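Long-range contact in acinetobacter secreted protease CpaA (Acinetobacter nosocomialis M2, PDB 6O38), which probably cleaves protein substrates as a secreted zinc metalloprotease, exported by the type II secretion system with the help of a dedicated chaperone: residues A[143-155]-A[161-173]. Residues are numbered along the deposited sequence; the frame is centred on the assembly and turned at random.
Sequences QVVSTASVSSDID and FPSSFTLKNGSEY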
loop_
_atom_site.group_PDB
_atom_site.type_symbol
_atom_site.label_atom_id
_atom_site.label_comp_id
_atom_site.label_asym_id
_atom_site.label_seq_id
_atom_site.Cartn_x
_atom_site.Cartn_y
_atom_site.Cartn_z
ATOM N N GLN A 143 -0.577 23.115 -9.600
ATOM C CA GLN A 143 0.248 22.549 -10.658
ATOM C C GLN A 143 1.269 23.595 -11.085
ATOM O O GLN A 143 0.896 24.664 -11.582
ATOM C CB GLN A 143 -0.602 22.110 -11.851
ATOM C CG GLN A 143 0.210 21.824 -13.105
ATOM C CD GLN A 143 -0.657 21.557 -14.320
ATOM O OE1 GLN A 143 -1.659 22.236 -14.544
ATOM N NE2 GLN A 143 -0.274 20.562 -15.112
ATOM N N VAL A 144 2.547 23.291 -10.889
ATOM C CA VAL A 144 3.635 24.183 -11.267
ATOM C C VAL A 144 4.216 23.683 -12.580
ATOM O O VAL A 144 4.733 22.561 -12.655
ATOM C CB VAL A 144 4.709 24.256 -10.170
ATOM C CG1 VAL A 144 5.726 25.337 -10.496
ATOM C CG2 VAL A 144 4.065 24.516 -8.816
ATOM N N VAL A 145 4.136 24.513 -13.617
ATOM C CA VAL A 145 4.543 24.138 -14.966
ATOM C C VAL A 145 5.297 25.308 -15.581
ATOM O O VAL A 145 4.968 26.473 -15.333
ATOM C CB VAL A 145 3.328 23.730 -15.830
ATOM C CG1 VAL A 145 2.321 24.869 -15.919
ATOM C CG2 VAL A 145 3.771 23.283 -17.217
ATOM N N SER A 146 6.327 24.999 -16.366
ATOM C CA SER A 146 7.143 26.013 -17.018
ATOM C C SER A 146 7.293 25.685 -18.495
ATOM O O SER A 146 7.554 24.533 -18.856
ATOM C CB SER A 146 8.523 26.119 -16.361
ATOM O OG SER A 146 9.369 26.993 -17.090
ATOM N N THR A 147 7.119 26.699 -19.342
ATOM C CA THR A 147 7.422 26.602 -20.764
ATOM C C THR A 147 8.575 27.512 -21.163
ATOM O O THR A 147 8.890 27.615 -22.353
ATOM C CB THR A 147 6.183 26.930 -21.603
ATOM O OG1 THR A 147 5.888 28.329 -21.499
ATOM C CG2 THR A 147 4.984 26.123 -21.127
ATOM N N ALA A 148 9.208 28.172 -20.197
ATOM C CA ALA A 148 10.302 29.083 -20.488
ATOM C C ALA A 148 11.555 28.312 -20.893
ATOM O O ALA A 148 11.735 27.138 -20.559
ATOM C CB ALA A 148 10.601 29.967 -19.277
ATOM N N SER A 149 12.434 28.997 -21.626
ATOM C CA SER A 149 13.677 28.392 -22.081
ATOM C C SER A 149 14.814 28.550 -21.082
ATOM O O SER A 149 15.785 27.787 -21.146
ATOM C CB SER A 149 14.096 28.996 -23.426
ATOM O OG SER A 149 14.349 30.385 -23.305
ATOM N N VAL A 150 14.720 29.510 -20.167
ATOM C CA VAL A 150 15.672 29.654 -19.072
ATOM C C VAL A 150 15.046 29.037 -17.829
ATOM O O VAL A 150 13.871 29.285 -17.526
ATOM C CB VAL A 150 16.053 31.129 -18.850
ATOM C CG1 VAL A 150 16.069 31.481 -17.370
ATOM C CG2 VAL A 150 17.403 31.428 -19.488
ATOM N N SER A 151 15.817 28.216 -17.123
ATOM C CA SER A 151 15.279 27.431 -16.024
ATOM C C SER A 151 15.117 28.276 -14.763
ATOM O O SER A 151 15.746 29.325 -14.593
ATOM C CB SER A 151 16.176 26.227 -15.736
ATOM O OG SER A 151 17.414 26.635 -15.181
ATOM N N SER A 152 14.251 27.797 -13.873
ATOM C CA SER A 152 14.010 28.419 -12.577
ATOM C C SER A 152 13.803 27.303 -11.557
ATOM O O SER A 152 13.971 26.119 -11.866
ATOM C CB SER A 152 12.817 29.381 -12.645
ATOM O OG SER A 152 11.758 28.833 -13.411
ATOM N N ASP A 153 13.434 27.674 -10.333
ATOM C CA ASP A 153 13.232 26.688 -9.282
ATOM C C ASP A 153 12.238 27.223 -8.259
ATOM O O ASP A 153 11.855 28.395 -8.282
ATOM C CB ASP A 153 14.559 26.303 -8.614
ATOM C CG ASP A 153 15.385 27.508 -8.205
ATOM O OD1 ASP A 153 14.839 28.630 -8.165
ATOM O OD2 ASP A 153 16.589 27.330 -7.923
ATOM N N ILE A 154 11.827 26.337 -7.355
ATOM C CA ILE A 154 10.836 26.634 -6.327
ATOM C C ILE A 154 11.549 26.770 -4.989
ATOM O O ILE A 154 12.422 25.959 -4.659
ATOM C CB ILE A 154 9.756 25.540 -6.261
ATOM C CG1 ILE A 154 9.060 25.394 -7.615
ATOM C CG2 ILE A 154 8.742 25.847 -5.169
ATOM C CD1 ILE A 154 8.091 24.233 -7.681
ATOM N N ASP A 155 11.188 27.804 -4.228
ATOM C CA ASP A 155 11.696 27.945 -2.870
ATOM C C ASP A 155 11.307 26.727 -2.043
ATOM O O ASP A 155 10.164 26.263 -2.088
ATOM C CB ASP A 155 11.158 29.229 -2.230
ATOM C CG ASP A 155 11.839 29.564 -0.907
ATOM O OD1 ASP A 155 12.030 28.659 -0.067
ATOM O OD2 ASP A 155 12.190 30.744 -0.706
ATOM N N PHE A 161 10.179 18.260 1.497
ATOM C CA PHE A 161 11.591 17.934 1.394
ATOM C C PHE A 161 12.267 18.874 0.405
ATOM O O PHE A 161 11.659 19.260 -0.601
ATOM C CB PHE A 161 11.796 16.478 0.949
ATOM C CG PHE A 161 11.433 15.466 1.997
ATOM C CD1 PHE A 161 12.273 15.236 3.075
ATOM C CD2 PHE A 161 10.259 14.740 1.901
ATOM C CE1 PHE A 161 11.945 14.304 4.041
ATOM C CE2 PHE A 161 9.925 13.806 2.865
ATOM C CZ PHE A 161 10.769 13.589 3.936
ATOM N N PRO A 162 13.517 19.259 0.660
ATOM C CA PRO A 162 14.230 20.173 -0.251
ATOM C C PRO A 162 14.803 19.454 -1.470
ATOM O O PRO A 162 16.018 19.396 -1.682
ATOM C CB PRO A 162 15.319 20.753 0.660
ATOM C CG PRO A 162 15.616 19.655 1.620
ATOM C CD PRO A 162 14.318 18.925 1.852
ATOM N N SER A 163 13.916 18.895 -2.289
ATOM C CA SER A 163 14.332 18.162 -3.472
ATOM C C SER A 163 14.731 19.130 -4.586
ATOM O O SER A 163 14.656 20.354 -4.445
ATOM C CB SER A 163 13.222 17.219 -3.930
ATOM O OG SER A 163 12.866 16.316 -2.897
ATOM N N SER A 164 15.162 18.568 -5.717
ATOM C CA SER A 164 15.666 19.354 -6.844
ATOM C C SER A 164 14.499 19.843 -7.704
ATOM O O SER A 164 14.340 19.481 -8.871
ATOM C CB SER A 164 16.651 18.531 -7.662
ATOM O OG SER A 164 17.700 18.033 -6.852
ATOM N N PHE A 165 13.678 20.707 -7.106
ATOM C CA PHE A 165 12.492 21.241 -7.778
ATOM C C PHE A 165 12.899 22.375 -8.721
ATOM O O PHE A 165 12.579 23.549 -8.526
ATOM C CB PHE A 165 11.459 21.710 -6.762
ATOM C CG PHE A 165 10.791 20.592 -6.014
ATOM C CD1 PHE A 165 9.876 19.768 -6.647
ATOM C CD2 PHE A 165 11.067 20.374 -4.674
ATOM C CE1 PHE A 165 9.259 18.738 -5.962
ATOM C CE2 PHE A 165 10.448 19.349 -3.982
ATOM C CZ PHE A 165 9.544 18.530 -4.628
ATOM N N THR A 166 13.622 21.998 -9.771
ATOM C CA THR A 166 13.980 22.936 -10.823
ATOM C C THR A 166 12.966 22.851 -11.956
ATOM O O THR A 166 12.402 21.790 -12.235
ATOM C CB THR A 166 15.387 22.653 -11.357
ATOM O OG1 THR A 166 15.517 21.260 -11.661
ATOM C CG2 THR A 166 16.435 23.040 -10.322
ATOM N N LEU A 167 12.742 23.985 -12.615
ATOM C CA LEU A 167 11.695 24.116 -13.623
ATOM C C LEU A 167 12.325 24.517 -14.949
ATOM O O LEU A 167 12.777 25.657 -15.107
ATOM C CB LEU A 167 10.651 25.144 -13.186
ATOM C CG LEU A 167 9.813 24.783 -11.961
ATOM C CD1 LEU A 167 9.297 26.036 -11.277
ATOM C CD2 LEU A 167 8.661 23.877 -12.363
ATOM N N LYS A 168 12.351 23.588 -15.897
ATOM C CA LYS A 168 12.734 23.863 -17.273
ATOM C C LYS A 168 11.519 23.668 -18.178
ATOM O O LYS A 168 10.423 23.322 -17.722
ATOM C CB LYS A 168 13.903 22.974 -17.705
ATOM C CG LYS A 168 13.529 21.526 -17.975
ATOM C CD LYS A 168 14.714 20.750 -18.535
ATOM C CE LYS A 168 14.368 19.289 -18.775
ATOM N NZ LYS A 168 14.250 18.518 -17.511
ATOM N N ASN A 169 11.716 23.910 -19.474
ATOM C CA ASN A 169 10.657 23.701 -20.455
ATOM C C ASN A 169 10.172 22.256 -20.430
ATOM O O ASN A 169 10.919 21.336 -20.783
ATOM C CB ASN A 169 11.141 24.078 -21.858
ATOM C CG ASN A 169 10.030 24.029 -22.892
ATOM O OD1 ASN A 169 8.847 24.066 -22.552
ATOM N ND2 ASN A 169 10.409 23.945 -24.163
ATOM N N GLY A 170 8.925 22.050 -20.014
ATOM C CA GLY A 170 8.334 20.729 -19.919
ATOM C C GLY A 170 8.192 20.196 -18.510
ATOM O O GLY A 170 7.559 19.148 -18.327
ATOM N N SER A 171 8.759 20.870 -17.513
ATOM C CA SER A 171 8.637 20.417 -16.135
ATOM C C SER A 171 7.204 20.584 -15.639
ATOM O O SER A 171 6.487 21.506 -16.039
ATOM C CB SER A 171 9.600 21.188 -15.232
ATOM O OG SER A 171 10.946 20.949 -15.602
ATOM N N GLU A 172 6.790 19.678 -14.757
ATOM C CA GLU A 172 5.432 19.695 -14.224
ATOM C C GLU A 172 5.437 19.070 -12.839
ATOM O O GLU A 172 5.734 17.879 -12.698
ATOM C CB GLU A 172 4.469 18.952 -15.153
ATOM C CG GLU A 172 3.034 18.899 -14.657
ATOM C CD GLU A 172 2.072 18.409 -15.723
ATOM O OE1 GLU A 172 2.512 18.202 -16.873
ATOM O OE2 GLU A 172 0.875 18.234 -15.411
ATOM N N TYR A 173 5.111 19.868 -11.823
ATOM C CA TYR A 173 5.041 19.409 -10.442
ATOM C C TYR A 173 3.676 19.751 -9.866
ATOM O O TYR A 173 3.192 20.875 -10.034
ATOM C CB TYR A 173 6.140 20.045 -9.583
ATOM C CG TYR A 173 7.541 19.875 -10.126
ATOM C CD1 TYR A 173 7.986 18.644 -10.586
ATOM C CD2 TYR A 173 8.421 20.949 -10.174
ATOM C CE1 TYR A 173 9.267 18.486 -11.082
ATOM C CE2 TYR A 173 9.702 20.802 -10.668
ATOM C CZ TYR A 173 10.120 19.569 -11.120
ATOM O OH TYR A 173 11.396 19.420 -11.613
#
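Val144 and Tyr173 exchange two nearly straight backbone hydrogen bonds, Val144 N to Tyr173 O (2.6 Å) and Tyr173 N to Val144 O, forming a hydrogen-bonded antiparallel pair that joins 143-146 to 172-173 in one sheet. Ser152 and Leu167 do the same for 152-154 and 166-167 in the other, where Leu167 N reaches Ser152 O at 2.6 Å from above the carbonyl plane; Ile154 N then binds Phe165 O. Where the chain passes between the two sheets, a type II turn from Lys168 to Ser171 presents Gly170 N to Ser146 O (3.1 Å). At the positive phi of Gly170 (106°) any side chain would press against the preceding carbonyl oxygen, which calls for glycine; Ser171 OG accepts a hydrogen bond from Lys168 N, bracing the turn.

Apolar side chains fill the space between the sheets. Leu167 CD1 meets both Val144 CG1 and Ile154 CG1, each at 3.7 Å, its side chain crossing that of Val144 at about a right angle. Ile154 CD1 approaches Tyr173 CD2 obliquely at 4.1 Å, and Ile130 and Ile189 extend this core.

Among polar side chains, Tyr173 OH gives a hydrogen bond to Thr166 O (2.6 Å), tying one sheet to the other. With CG opposite its own backbone N (chi1 166°) and the chain straight beyond, Gln143 carries NE2 out to Glu172 OE2 in a weak bond, amide and carboxylate planes 51° apart; Trp174 NE1 also binds that oxygen.

Backbone bonds thus build each layer of this StcE-type beta-sandwich domain, while aliphatic packing and one buried tyrosine join the layers.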